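Local coordinates for protein toll-like receptor 13 (Mus musculus, PDB 4Z0C) that recognizes and binds bacterial 23S rRNA through its leucine-rich-repeat ectodomain and signals through MYD88 and TRAF6 to activate NF-kappa-B in innate immunity, at residues His14-Ile19 against Thr38-Thr43; Ala60-Arg65 against Asn84-Asn89; Gly398-Lys403 against Gln422-Glu427. One frame throughout, in Å; residues are numbered along the deposited sequence.

Contact 1 of 3, residues His14-Ile19 against Thr38-Thr43; sequences HHVLCI and THLNLT. With NAG (2-acetamido-2-deoxy-beta-D-glucopyranose), chain E; NAG (2-acetamido-2-deoxy-beta-D-glucopyranose), chain B; nucleotides of chain C.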
loop_
_atom_site.group_PDB
_atom_site.type_symbol
_atom_site.label_atom_id
_atom_site.label_comp_id
_atom_site.label_asym_id
_atom_site.label_seq_id
_atom_site.Cartn_x
_atom_site.Cartn_y
_atom_site.Cartn_z
ATOM N N HIS A 14 -19.331 -1.159 -33.389
ATOM C CA HIS A 14 -18.471 -1.051 -34.582
ATOM C C HIS A 14 -16.970 -1.211 -34.273
ATOM O O HIS A 14 -16.136 -1.246 -35.185
ATOM C CB HIS A 14 -18.710 0.290 -35.274
ATOM C CG HIS A 14 -20.139 0.523 -35.641
ATOM N ND1 HIS A 14 -20.988 1.293 -34.875
ATOM C CD2 HIS A 14 -20.880 0.061 -36.675
ATOM C CE1 HIS A 14 -22.188 1.305 -35.428
ATOM N NE2 HIS A 14 -22.150 0.561 -36.518
ATOM N N HIS A 15 -16.620 -1.294 -32.990
ATOM C CA HIS A 15 -15.219 -1.469 -32.606
ATOM C C HIS A 15 -14.960 -2.911 -32.192
ATOM O O HIS A 15 -15.661 -3.448 -31.333
ATOM C CB HIS A 15 -14.839 -0.502 -31.473
ATOM C CG HIS A 15 -14.840 0.939 -31.883
ATOM N ND1 HIS A 15 -13.952 1.860 -31.376
ATOM C CD2 HIS A 15 -15.617 1.616 -32.760
ATOM C CE1 HIS A 15 -14.188 3.043 -31.913
ATOM N NE2 HIS A 15 -15.185 2.919 -32.766
ATOM N N VAL A 16 -13.948 -3.539 -32.785
ATOM C CA VAL A 16 -13.669 -4.941 -32.472
ATOM C C VAL A 16 -12.241 -5.131 -31.965
ATOM O O VAL A 16 -11.298 -4.630 -32.564
ATOM C CB VAL A 16 -13.924 -5.855 -33.706
ATOM C CG1 VAL A 16 -13.516 -7.293 -33.422
ATOM C CG2 VAL A 16 -15.380 -5.803 -34.095
ATOM N N LEU A 17 -12.096 -5.875 -30.871
ATOM C CA LEU A 17 -10.807 -6.081 -30.223
ATOM C C LEU A 17 -10.405 -7.550 -30.255
ATOM O O LEU A 17 -11.179 -8.401 -29.875
ATOM C CB LEU A 17 -10.897 -5.635 -28.764
ATOM C CG LEU A 17 -11.485 -4.254 -28.489
ATOM C CD1 LEU A 17 -12.088 -4.226 -27.086
ATOM C CD2 LEU A 17 -10.421 -3.177 -28.638
ATOM N N CYS A 18 -9.183 -7.841 -30.674
ATOM C CA CYS A 18 -8.671 -9.211 -30.694
ATOM C C CYS A 18 -7.238 -9.136 -30.177
ATOM O O CYS A 18 -6.281 -9.461 -30.895
ATOM C CB CYS A 18 -8.646 -9.797 -32.115
ATOM S SG CYS A 18 -9.981 -9.282 -33.155
ATOM N N ILE A 19 -7.100 -8.702 -28.932
ATOM C CA ILE A 19 -5.806 -8.354 -28.363
ATOM C C ILE A 19 -5.237 -9.468 -27.478
ATOM O O ILE A 19 -5.910 -9.972 -26.584
ATOM C CB ILE A 19 -5.911 -6.997 -27.627
ATOM C CG1 ILE A 19 -6.124 -5.898 -28.676
ATOM C CG2 ILE A 19 -4.656 -6.694 -26.824
ATOM C CD1 ILE A 19 -7.089 -4.838 -28.258
ATOM N N THR A 38 -16.190 -1.018 -38.092
ATOM C CA THR A 38 -15.408 0.117 -38.567
ATOM C C THR A 38 -14.011 0.178 -37.977
ATOM O O THR A 38 -13.084 0.601 -38.653
ATOM C CB THR A 38 -16.138 1.461 -38.381
ATOM O OG1 THR A 38 -16.270 1.772 -36.998
ATOM C CG2 THR A 38 -17.536 1.387 -39.014
ATOM N N HIS A 39 -13.853 -0.250 -36.728
ATOM C CA HIS A 39 -12.532 -0.285 -36.076
ATOM C C HIS A 39 -12.160 -1.700 -35.652
ATOM O O HIS A 39 -12.914 -2.369 -34.926
ATOM C CB HIS A 39 -12.480 0.615 -34.838
ATOM C CG HIS A 39 -12.702 2.068 -35.120
ATOM N ND1 HIS A 39 -13.890 2.561 -35.610
ATOM C CD2 HIS A 39 -11.885 3.137 -34.976
ATOM C CE1 HIS A 39 -13.800 3.872 -35.749
ATOM N NE2 HIS A 39 -12.584 4.244 -35.389
ATOM N N LEU A 40 -10.998 -2.156 -36.094
ATOM C CA LEU A 40 -10.549 -3.505 -35.794
ATOM C C LEU A 40 -9.150 -3.432 -35.230
ATOM O O LEU A 40 -8.263 -2.924 -35.889
ATOM C CB LEU A 40 -10.547 -4.362 -37.057
ATOM C CG LEU A 40 -10.018 -5.795 -36.928
ATOM C CD1 LEU A 40 -10.829 -6.614 -35.878
ATOM C CD2 LEU A 40 -10.031 -6.495 -38.285
ATOM N N ASN A 41 -8.952 -3.921 -34.008
ATOM C CA ASN A 41 -7.633 -3.850 -33.366
ATOM C C ASN A 41 -7.055 -5.240 -33.117
ATOM O O ASN A 41 -7.539 -5.973 -32.261
ATOM C CB ASN A 41 -7.694 -3.034 -32.052
ATOM C CG ASN A 41 -6.297 -2.702 -31.500
ATOM O OD1 ASN A 41 -5.333 -3.371 -31.872
ATOM N ND2 ASN A 41 -6.166 -1.665 -30.645
ATOM N N LEU A 42 -6.002 -5.595 -33.848
ATOM C CA LEU A 42 -5.396 -6.917 -33.682
ATOM C C LEU A 42 -3.989 -6.840 -33.091
ATOM O O LEU A 42 -3.142 -7.698 -33.348
ATOM C CB LEU A 42 -5.362 -7.676 -35.014
ATOM C CG LEU A 42 -6.713 -8.204 -35.519
ATOM C CD1 LEU A 42 -6.910 -7.985 -37.017
ATOM C CD2 LEU A 42 -6.821 -9.680 -35.191
ATOM N N THR A 43 -3.762 -5.821 -32.270
ATOM C CA THR A 43 -2.476 -5.625 -31.592
ATOM C C THR A 43 -2.111 -6.804 -30.689
ATOM O O THR A 43 -2.984 -7.397 -30.059
ATOM C CB THR A 43 -2.519 -4.348 -30.739
ATOM O OG1 THR A 43 -2.906 -3.254 -31.576
ATOM C CG2 THR A 43 -1.163 -4.066 -30.065
HETATM C C1 NAG E . -7.323 -1.022 -30.076
HETATM C C2 NAG E . -6.767 -0.262 -28.845
HETATM C C3 NAG E . -7.783 0.739 -28.319
HETATM C C4 NAG E . -8.202 1.671 -29.441
HETATM C C5 NAG E . -8.833 0.773 -30.486
HETATM C C6 NAG E . -9.470 1.575 -31.621
HETATM C C7 NAG E . -5.250 -1.650 -27.534
HETATM C C8 NAG E . -5.052 -2.442 -26.260
HETATM N N2 NAG E . -6.449 -1.106 -27.716
HETATM O O3 NAG E . -7.262 1.436 -27.220
HETATM O O4 NAG E . -9.124 2.638 -28.990
HETATM O O5 NAG E . -7.820 -0.076 -30.996
HETATM O O6 NAG E . -9.678 0.732 -32.737
HETATM O O7 NAG E . -4.360 -1.546 -28.370
HETATM C C1 NAG B . -8.817 3.907 -28.334
HETATM C C2 NAG B . -9.773 5.031 -28.695
HETATM C C3 NAG B . -9.544 6.254 -27.800
HETATM C C4 NAG B . -9.581 5.885 -26.309
HETATM C C5 NAG B . -8.571 4.758 -26.079
HETATM C C6 NAG B . -8.652 4.193 -24.673
HETATM C C7 NAG B . -10.541 4.997 -31.048
HETATM C C8 NAG B . -10.188 5.318 -32.484
HETATM N N2 NAG B . -9.633 5.341 -30.117
HETATM O O3 NAG B . -10.544 7.195 -28.077
HETATM O O4 NAG B . -9.384 6.990 -25.409
HETATM O O5 NAG B . -8.793 3.650 -26.937
HETATM O O6 NAG B . -7.804 3.068 -24.670
HETATM O O7 NAG B . -11.622 4.441 -30.778
ATOM P P A C 6 -13.595 0.471 -20.286
ATOM O OP1 A C 6 -13.021 1.836 -20.412
ATOM O OP2 A C 6 -14.994 0.386 -19.824
ATOM O "O5'" A C 6 -13.394 -0.275 -21.674
ATOM C "C5'" A C 6 -13.763 -1.646 -21.856
ATOM C "C4'" A C 6 -12.832 -2.346 -22.821
ATOM O "O4'" A C 6 -12.869 -1.665 -24.112
ATOM C "C3'" A C 6 -11.368 -2.359 -22.409
ATOM O "O3'" A C 6 -10.759 -3.518 -22.967
ATOM C "C2'" A C 6 -10.814 -1.111 -23.103
ATOM O "O2'" A C 6 -9.422 -1.129 -23.317
ATOM C "C1'" A C 6 -11.582 -1.132 -24.423
ATOM N N9 A C 6 -11.822 0.184 -25.020
ATOM C C8 A C 6 -12.031 1.390 -24.385
ATOM N N7 A C 6 -12.294 2.385 -25.219
ATOM C C5 A C 6 -12.285 1.795 -26.477
ATOM C C6 A C 6 -12.509 2.303 -27.774
ATOM N N6 A C 6 -12.795 3.578 -28.027
ATOM N N1 A C 6 -12.431 1.446 -28.817
ATOM C C2 A C 6 -12.155 0.159 -28.558
ATOM N N3 A C 6 -11.922 -0.441 -27.390
ATOM C C4 A C 6 -12.005 0.439 -26.372
#
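Val16 sits between His39 and Asn41 in a parallel ladder: its N donates to His39 O at 2.6 Å, and its O receives Asn41 N. Strands 15-17 and 39-41 run 10° apart, and Cys18 N to Asn41 O adds the last rung. At the start, His14 O takes two donors, His39 N and Thr38 N.

On one face the imidazoles of His15 and His39 form an offset stack, centroids 3.9 Å apart and planes at 22°, with His39 CB also lying over the His15 ring. In both, CG stands anti to the carbonyl carbon (chi1 -67° in His15), which sends the rings the same way. His39 ND1 pairs with Thr38 OG1. At the edge of its ring, His15 ND1 donates to N1 of A6 in the RNA (3.0 Å), while Leu17 CD2 touches N3 of the same base. Asn41 ND2 carries the N-linked sugar, and OD1, accepting from Thr43 N, closes an Asx turn. On the reverse face Leu40 CD1 packs on Val16 CG1 (3.7 Å) and on Cys18 SG, which is disulfide-bonded to Cys6. This pairing is the N-terminal capping strand joined to LRR 1 on the concave, RNA-binding side of the solenoid.

Contact 2 of 3, residues Ala60-Arg65 against Asn84-Asn89; sequences ALVDLR and NLTLLN. With NAG (2-acetamido-2-deoxy-beta-D-glucopyranose), chain E.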
loop_
_atom_site.group_PDB
_atom_site.type_symbol
_atom_site.label_atom_id
_atom_site.label_comp_id
_atom_site.label_asym_id
_atom_site.label_seq_id
_atom_site.Cartn_x
_atom_site.Cartn_y
_atom_site.Cartn_z
ATOM N N ALA A 60 -16.004 -2.012 -44.561
ATOM C CA ALA A 60 -16.419 -0.822 -43.825
ATOM C C ALA A 60 -15.304 -0.318 -42.898
ATOM O O ALA A 60 -15.434 0.754 -42.291
ATOM C CB ALA A 60 -17.693 -1.088 -43.045
ATOM N N LEU A 61 -14.201 -1.064 -42.811
ATOM C CA LEU A 61 -13.127 -0.714 -41.863
ATOM C C LEU A 61 -12.606 0.699 -42.093
ATOM O O LEU A 61 -12.372 1.123 -43.235
ATOM C CB LEU A 61 -11.950 -1.685 -41.954
ATOM C CG LEU A 61 -12.123 -3.136 -41.530
ATOM C CD1 LEU A 61 -10.808 -3.879 -41.730
ATOM C CD2 LEU A 61 -12.613 -3.217 -40.099
ATOM N N VAL A 62 -12.405 1.418 -40.998
ATOM C CA VAL A 62 -11.871 2.763 -41.064
ATOM C C VAL A 62 -10.507 2.783 -40.397
ATOM O O VAL A 62 -9.602 3.492 -40.829
ATOM C CB VAL A 62 -12.808 3.760 -40.363
ATOM C CG1 VAL A 62 -12.139 5.098 -40.219
ATOM C CG2 VAL A 62 -14.092 3.920 -41.153
ATOM N N ASP A 63 -10.365 1.976 -39.349
ATOM C CA ASP A 63 -9.190 1.980 -38.494
ATOM C C ASP A 63 -8.719 0.540 -38.314
ATOM O O ASP A 63 -9.407 -0.271 -37.724
ATOM C CB ASP A 63 -9.599 2.594 -37.150
ATOM C CG ASP A 63 -8.428 2.840 -36.199
ATOM O OD1 ASP A 63 -7.568 1.948 -36.017
ATOM O OD2 ASP A 63 -8.394 3.940 -35.606
ATOM N N LEU A 64 -7.534 0.219 -38.801
ATOM C CA LEU A 64 -7.020 -1.134 -38.669
ATOM C C LEU A 64 -5.671 -1.071 -37.979
ATOM O O LEU A 64 -4.765 -0.380 -38.450
ATOM C CB LEU A 64 -6.842 -1.780 -40.034
ATOM C CG LEU A 64 -6.286 -3.203 -40.045
ATOM C CD1 LEU A 64 -7.216 -4.128 -39.266
ATOM C CD2 LEU A 64 -6.133 -3.698 -41.482
ATOM N N ARG A 65 -5.531 -1.794 -36.870
ATOM C CA ARG A 65 -4.276 -1.799 -36.125
ATOM C C ARG A 65 -3.725 -3.204 -35.990
ATOM O O ARG A 65 -4.352 -4.080 -35.395
ATOM C CB ARG A 65 -4.453 -1.168 -34.752
ATOM C CG ARG A 65 -4.851 0.288 -34.803
ATOM C CD ARG A 65 -5.143 0.855 -33.407
ATOM N NE ARG A 65 -5.854 2.125 -33.538
ATOM C CZ ARG A 65 -5.859 3.099 -32.630
ATOM N NH1 ARG A 65 -5.205 2.963 -31.464
ATOM N NH2 ARG A 65 -6.542 4.209 -32.888
ATOM N N ASN A 84 -12.533 2.669 -47.362
ATOM C CA ASN A 84 -12.873 3.690 -46.379
ATOM C C ASN A 84 -11.812 3.826 -45.264
ATOM O O ASN A 84 -11.985 4.623 -44.332
ATOM C CB ASN A 84 -14.312 3.497 -45.852
ATOM C CG ASN A 84 -15.374 4.033 -46.846
ATOM O OD1 ASN A 84 -15.010 4.574 -47.892
ATOM N ND2 ASN A 84 -16.672 3.844 -46.543
ATOM N N LEU A 85 -10.724 3.053 -45.377
ATOM C CA LEU A 85 -9.686 2.996 -44.333
ATOM C C LEU A 85 -8.911 4.281 -44.274
ATOM O O LEU A 85 -8.358 4.706 -45.280
ATOM C CB LEU A 85 -8.708 1.845 -44.575
ATOM C CG LEU A 85 -7.952 1.351 -43.331
ATOM C CD1 LEU A 85 -8.873 0.528 -42.437
ATOM C CD2 LEU A 85 -6.716 0.520 -43.705
ATOM N N THR A 86 -8.866 4.899 -43.101
ATOM C CA THR A 86 -8.134 6.158 -42.947
ATOM C C THR A 86 -6.879 6.017 -42.085
ATOM O O THR A 86 -5.958 6.845 -42.151
ATOM C CB THR A 86 -9.039 7.286 -42.425
ATOM O OG1 THR A 86 -9.607 6.905 -41.165
ATOM C CG2 THR A 86 -10.174 7.555 -43.428
ATOM N N LEU A 87 -6.833 4.955 -41.289
ATOM C CA LEU A 87 -5.659 4.688 -40.465
ATOM C C LEU A 87 -5.186 3.253 -40.646
ATOM O O LEU A 87 -5.983 2.329 -40.618
ATOM C CB LEU A 87 -5.977 4.986 -39.001
ATOM C CG LEU A 87 -4.833 5.171 -37.983
ATOM C CD1 LEU A 87 -5.374 5.818 -36.723
ATOM C CD2 LEU A 87 -4.192 3.837 -37.610
ATOM N N LEU A 88 -3.888 3.068 -40.852
ATOM C CA LEU A 88 -3.322 1.725 -40.927
ATOM C C LEU A 88 -2.086 1.642 -40.056
ATOM O O LEU A 88 -1.105 2.320 -40.316
ATOM C CB LEU A 88 -2.952 1.359 -42.358
ATOM C CG LEU A 88 -2.296 -0.013 -42.540
ATOM C CD1 LEU A 88 -3.123 -1.098 -41.865
ATOM C CD2 LEU A 88 -2.133 -0.328 -44.026
ATOM N N ASN A 89 -2.127 0.790 -39.037
ATOM C CA ASN A 89 -1.027 0.671 -38.083
ATOM C C ASN A 89 -0.289 -0.650 -38.295
ATOM O O ASN A 89 -0.870 -1.726 -38.149
ATOM C CB ASN A 89 -1.595 0.760 -36.659
ATOM C CG ASN A 89 -0.524 0.848 -35.585
ATOM O OD1 ASN A 89 0.538 0.232 -35.692
ATOM N ND2 ASN A 89 -0.820 1.601 -34.518
HETATM C C1 NAG E . -7.323 -1.022 -30.076
HETATM C C2 NAG E . -6.767 -0.262 -28.845
HETATM C C3 NAG E . -7.783 0.739 -28.319
HETATM C C4 NAG E . -8.202 1.671 -29.441
HETATM C C5 NAG E . -8.833 0.773 -30.486
HETATM C C6 NAG E . -9.470 1.575 -31.621
HETATM C C7 NAG E . -5.250 -1.650 -27.534
HETATM C C8 NAG E . -5.052 -2.442 -26.260
HETATM N N2 NAG E . -6.449 -1.106 -27.716
HETATM O O3 NAG E . -7.262 1.436 -27.220
HETATM O O4 NAG E . -9.124 2.638 -28.990
HETATM O O5 NAG E . -7.820 -0.076 -30.996
HETATM O O6 NAG E . -9.678 0.732 -32.737
HETATM O O7 NAG E . -4.360 -1.546 -28.370
HETATM O O HOH W 1 -12.818 0.060 -45.939
#
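Val62 O is gripped by two backbone donors of the next repeat, Thr86 N at 2.8 Å and Leu87 N; Thr86 OG1 adds a weak third bond. From there the backbones settle into a parallel ladder, with Leu64 N bonded to Leu87 O and Leu64 O to Asn89 N at 2.9 Å. Ahead of the ladder a water bridges the chains, donating to Leu61 O and accepting from Asn84 N.

Apolar packing fills the inward side. Leu85 CD1 reaches Leu61 CB (3.8 Å) and Leu64 CB, its CG being turned anti to the backbone N (chi1 -157°), and Leu64 CD2 meets Leu88 CD1 alongside. These leucines are the repeating core positions of LRR 2 and LRR 3, stacked one coil upon the next as in leucine-rich-repeat solenoids; Leu64 and Leu88 carry on the inward row that runs from Val16 through Leu40.

The other face carries an ion pair beside a sugar. Arg65 forms a side-on, two-nitrogen salt bridge with Asp63 of its own strand, NE to OD1 at 3.0 Å and NH2 to OD2 at 3.3 Å, both carboxylate oxygens met on their syn side. This grip holds the guanidinium flat beneath the Asn41-linked sugar, whose C6 lies 4.0 Å above its plane. Leu87 CD1 touches Asp63 OD2 across the strands, and Asn89 CB packs against Arg65 CG.

Contact 3 of 3, residues Gly398-Lys403 against Gln422-Glu427; sequences GLFALK and QFPNLE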
loop_
_atom_site.group_PDB
_atom_site.type_symbol
_atom_site.label_atom_id
_atom_site.label_comp_id
_atom_site.label_asym_id
_atom_site.label_seq_id
_atom_site.Cartn_x
_atom_site.Cartn_y
_atom_site.Cartn_z
ATOM N N GLY A 398 1.828 38.384 -3.311
ATOM C CA GLY A 398 1.353 39.170 -4.437
ATOM C C GLY A 398 1.171 38.440 -5.759
ATOM O O GLY A 398 0.993 39.079 -6.800
ATOM N N LEU A 399 1.222 37.111 -5.735
ATOM C CA LEU A 399 0.916 36.330 -6.934
ATOM C C LEU A 399 -0.589 36.146 -7.132
ATOM O O LEU A 399 -1.075 35.018 -7.205
ATOM C CB LEU A 399 1.593 34.960 -6.896
ATOM C CG LEU A 399 3.110 34.939 -7.042
ATOM C CD1 LEU A 399 3.632 33.514 -7.014
ATOM C CD2 LEU A 399 3.516 35.632 -8.323
ATOM N N PHE A 400 -1.315 37.251 -7.262
ATOM C CA PHE A 400 -2.771 37.211 -7.292
ATOM C C PHE A 400 -3.347 36.648 -8.598
ATOM O O PHE A 400 -4.546 36.359 -8.682
ATOM C CB PHE A 400 -3.318 38.610 -7.020
ATOM C CG PHE A 400 -2.905 39.165 -5.687
ATOM C CD1 PHE A 400 -2.772 38.326 -4.581
ATOM C CD2 PHE A 400 -2.599 40.512 -5.543
ATOM C CE1 PHE A 400 -2.376 38.828 -3.345
ATOM C CE2 PHE A 400 -2.199 41.023 -4.314
ATOM C CZ PHE A 400 -2.089 40.179 -3.210
ATOM N N ALA A 401 -2.506 36.458 -9.609
ATOM C CA ALA A 401 -3.017 35.937 -10.881
ATOM C C ALA A 401 -2.872 34.424 -11.025
ATOM O O ALA A 401 -3.361 33.841 -11.999
ATOM C CB ALA A 401 -2.349 36.647 -12.063
ATOM N N LEU A 402 -2.214 33.792 -10.057
ATOM C CA LEU A 402 -1.853 32.383 -10.172
ATOM C C LEU A 402 -3.096 31.497 -10.257
ATOM O O LEU A 402 -4.034 31.656 -9.478
ATOM C CB LEU A 402 -0.942 31.963 -9.017
ATOM C CG LEU A 402 -0.031 30.765 -9.296
ATOM C CD1 LEU A 402 1.052 31.173 -10.288
ATOM C CD2 LEU A 402 0.580 30.227 -8.005
ATOM N N LYS A 403 -3.119 30.604 -11.246
ATOM C CA LYS A 403 -4.270 29.742 -11.451
ATOM C C LYS A 403 -3.889 28.312 -11.126
ATOM O O LYS A 403 -4.717 27.523 -10.673
ATOM C CB LYS A 403 -4.791 29.856 -12.885
ATOM C CG LYS A 403 -5.164 31.288 -13.269
ATOM C CD LYS A 403 -5.502 31.465 -14.754
ATOM C CE LYS A 403 -6.983 31.276 -14.998
ATOM N NZ LYS A 403 -7.399 31.691 -16.373
ATOM N N GLN A 422 -2.073 34.040 -0.591
ATOM C CA GLN A 422 -1.716 34.888 -1.714
ATOM C C GLN A 422 -2.278 34.428 -3.069
ATOM O O GLN A 422 -1.972 35.027 -4.113
ATOM C CB GLN A 422 -0.193 34.994 -1.781
ATOM C CG GLN A 422 0.414 35.418 -0.473
ATOM C CD GLN A 422 -0.018 36.811 -0.096
ATOM O OE1 GLN A 422 0.266 37.769 -0.812
ATOM N NE2 GLN A 422 -0.732 36.934 1.017
ATOM N N PHE A 423 -3.113 33.390 -3.063
ATOM C CA PHE A 423 -3.594 32.821 -4.320
ATOM C C PHE A 423 -5.113 32.830 -4.478
ATOM O O PHE A 423 -5.705 31.779 -4.689
ATOM C CB PHE A 423 -3.101 31.376 -4.462
ATOM C CG PHE A 423 -1.624 31.220 -4.248
ATOM C CD1 PHE A 423 -0.728 32.078 -4.850
ATOM C CD2 PHE A 423 -1.128 30.215 -3.431
ATOM C CE1 PHE A 423 0.641 31.935 -4.634
ATOM C CE2 PHE A 423 0.239 30.071 -3.218
ATOM C CZ PHE A 423 1.117 30.925 -3.817
ATOM N N PRO A 424 -5.748 34.015 -4.423
ATOM C CA PRO A 424 -7.218 34.042 -4.498
ATOM C C PRO A 424 -7.813 33.497 -5.799
ATOM O O PRO A 424 -9.006 33.189 -5.809
ATOM C CB PRO A 424 -7.549 35.536 -4.343
ATOM C CG PRO A 424 -6.290 36.253 -4.742
ATOM C CD PRO A 424 -5.184 35.370 -4.268
ATOM N N ASN A 425 -7.015 33.376 -6.861
ATOM C CA ASN A 425 -7.508 32.879 -8.149
ATOM C C ASN A 425 -7.078 31.457 -8.481
ATOM O O ASN A 425 -7.307 30.991 -9.582
ATOM C CB ASN A 425 -7.030 33.781 -9.290
ATOM C CG ASN A 425 -7.798 35.071 -9.372
ATOM O OD1 ASN A 425 -8.999 35.067 -9.640
ATOM N ND2 ASN A 425 -7.118 36.191 -9.094
ATOM N N LEU A 426 -6.414 30.787 -7.554
ATOM C CA LEU A 426 -5.937 29.435 -7.813
ATOM C C LEU A 426 -7.112 28.537 -8.196
ATOM O O LEU A 426 -8.212 28.672 -7.660
ATOM C CB LEU A 426 -5.231 28.876 -6.583
ATOM C CG LEU A 426 -4.097 27.898 -6.890
ATOM C CD1 LEU A 426 -2.967 28.595 -7.687
ATOM C CD2 LEU A 426 -3.573 27.276 -5.597
ATOM N N GLU A 427 -6.885 27.655 -9.160
ATOM C CA GLU A 427 -7.920 26.752 -9.646
ATOM C C GLU A 427 -7.488 25.307 -9.462
ATOM O O GLU A 427 -8.316 24.428 -9.262
ATOM C CB GLU A 427 -8.268 27.047 -11.123
ATOM C CG GLU A 427 -8.999 28.383 -11.354
ATOM C CD GLU A 427 -9.208 28.740 -12.845
ATOM O OE1 GLU A 427 -8.747 27.988 -13.734
ATOM O OE2 GLU A 427 -9.863 29.771 -13.125
HETATM O O HOH W 2 -4.155 33.528 -7.439
#
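Equivalent turns of successive leucine-rich repeats stack here, on the approach to strands 404-406 and 428-430, and Asn425 ties them together. Its ND2 donates to Phe400 O at 2.6 Å, almost straight (168°) and with the oxygen in the amide plane, while OD1 is taken by Lys449 of the following coil. Beside this bond a water accepts from Asn425 N, and its O lies 2.8 Å from Leu402 O, one of several acceptors competing for its protons.

Each segment makes a type I turn, Leu399 to Leu402 and Phe423 to Leu426, and the two lie one coil apart in the solenoid. Their inward side chains form part of its hydrophobic core: Leu402 CD2 sits over a face of the Phe423 ring, 4.1 Å from the centroid, and also meets Leu426 CD1 (3.9 Å). Leu399 CB touches Phe423 CE1.

Farther out, the Phe400 ring directs an edge at Gln422 O, with CD1 3.4 Å away, and the same CD1 packs on Pro424 CD. Gln422 folds back at chi2 (-64°), bringing OE1 to Gly398 N at 3.0 Å on an in-plane lone pair. At the strand end of the contact Glu427 N bonds to Lys403 O, and their side chains run alongside each other, Lys403 NZ staying 4.5 Å from Glu427 OE2, beyond salt-bridge range.

Overall arrangement
Contacts 1 and 2 are near neighbours in the N-terminal part of the solenoid, their centres about 10 Å apart. Strands 39-41 and 63-65 lie side by side, and Thr38 O and Val62 N, 2.6 Å apart, probably hydrogen-bond, as do Leu42 N and Arg65 O. His39 packs on Asp63, and the sugar carried by Asn41 reaches Arg65, so both contacts share one glycan. Contact 1 meets the RNA directly, whereas the nearest atom of contact 2 is about 8 Å from it. Contact 3 lies on the opposite side of the chain's centre, with its centre about 46 Å from that of contact 1 and its nearest atom about 13 Å from the RNA.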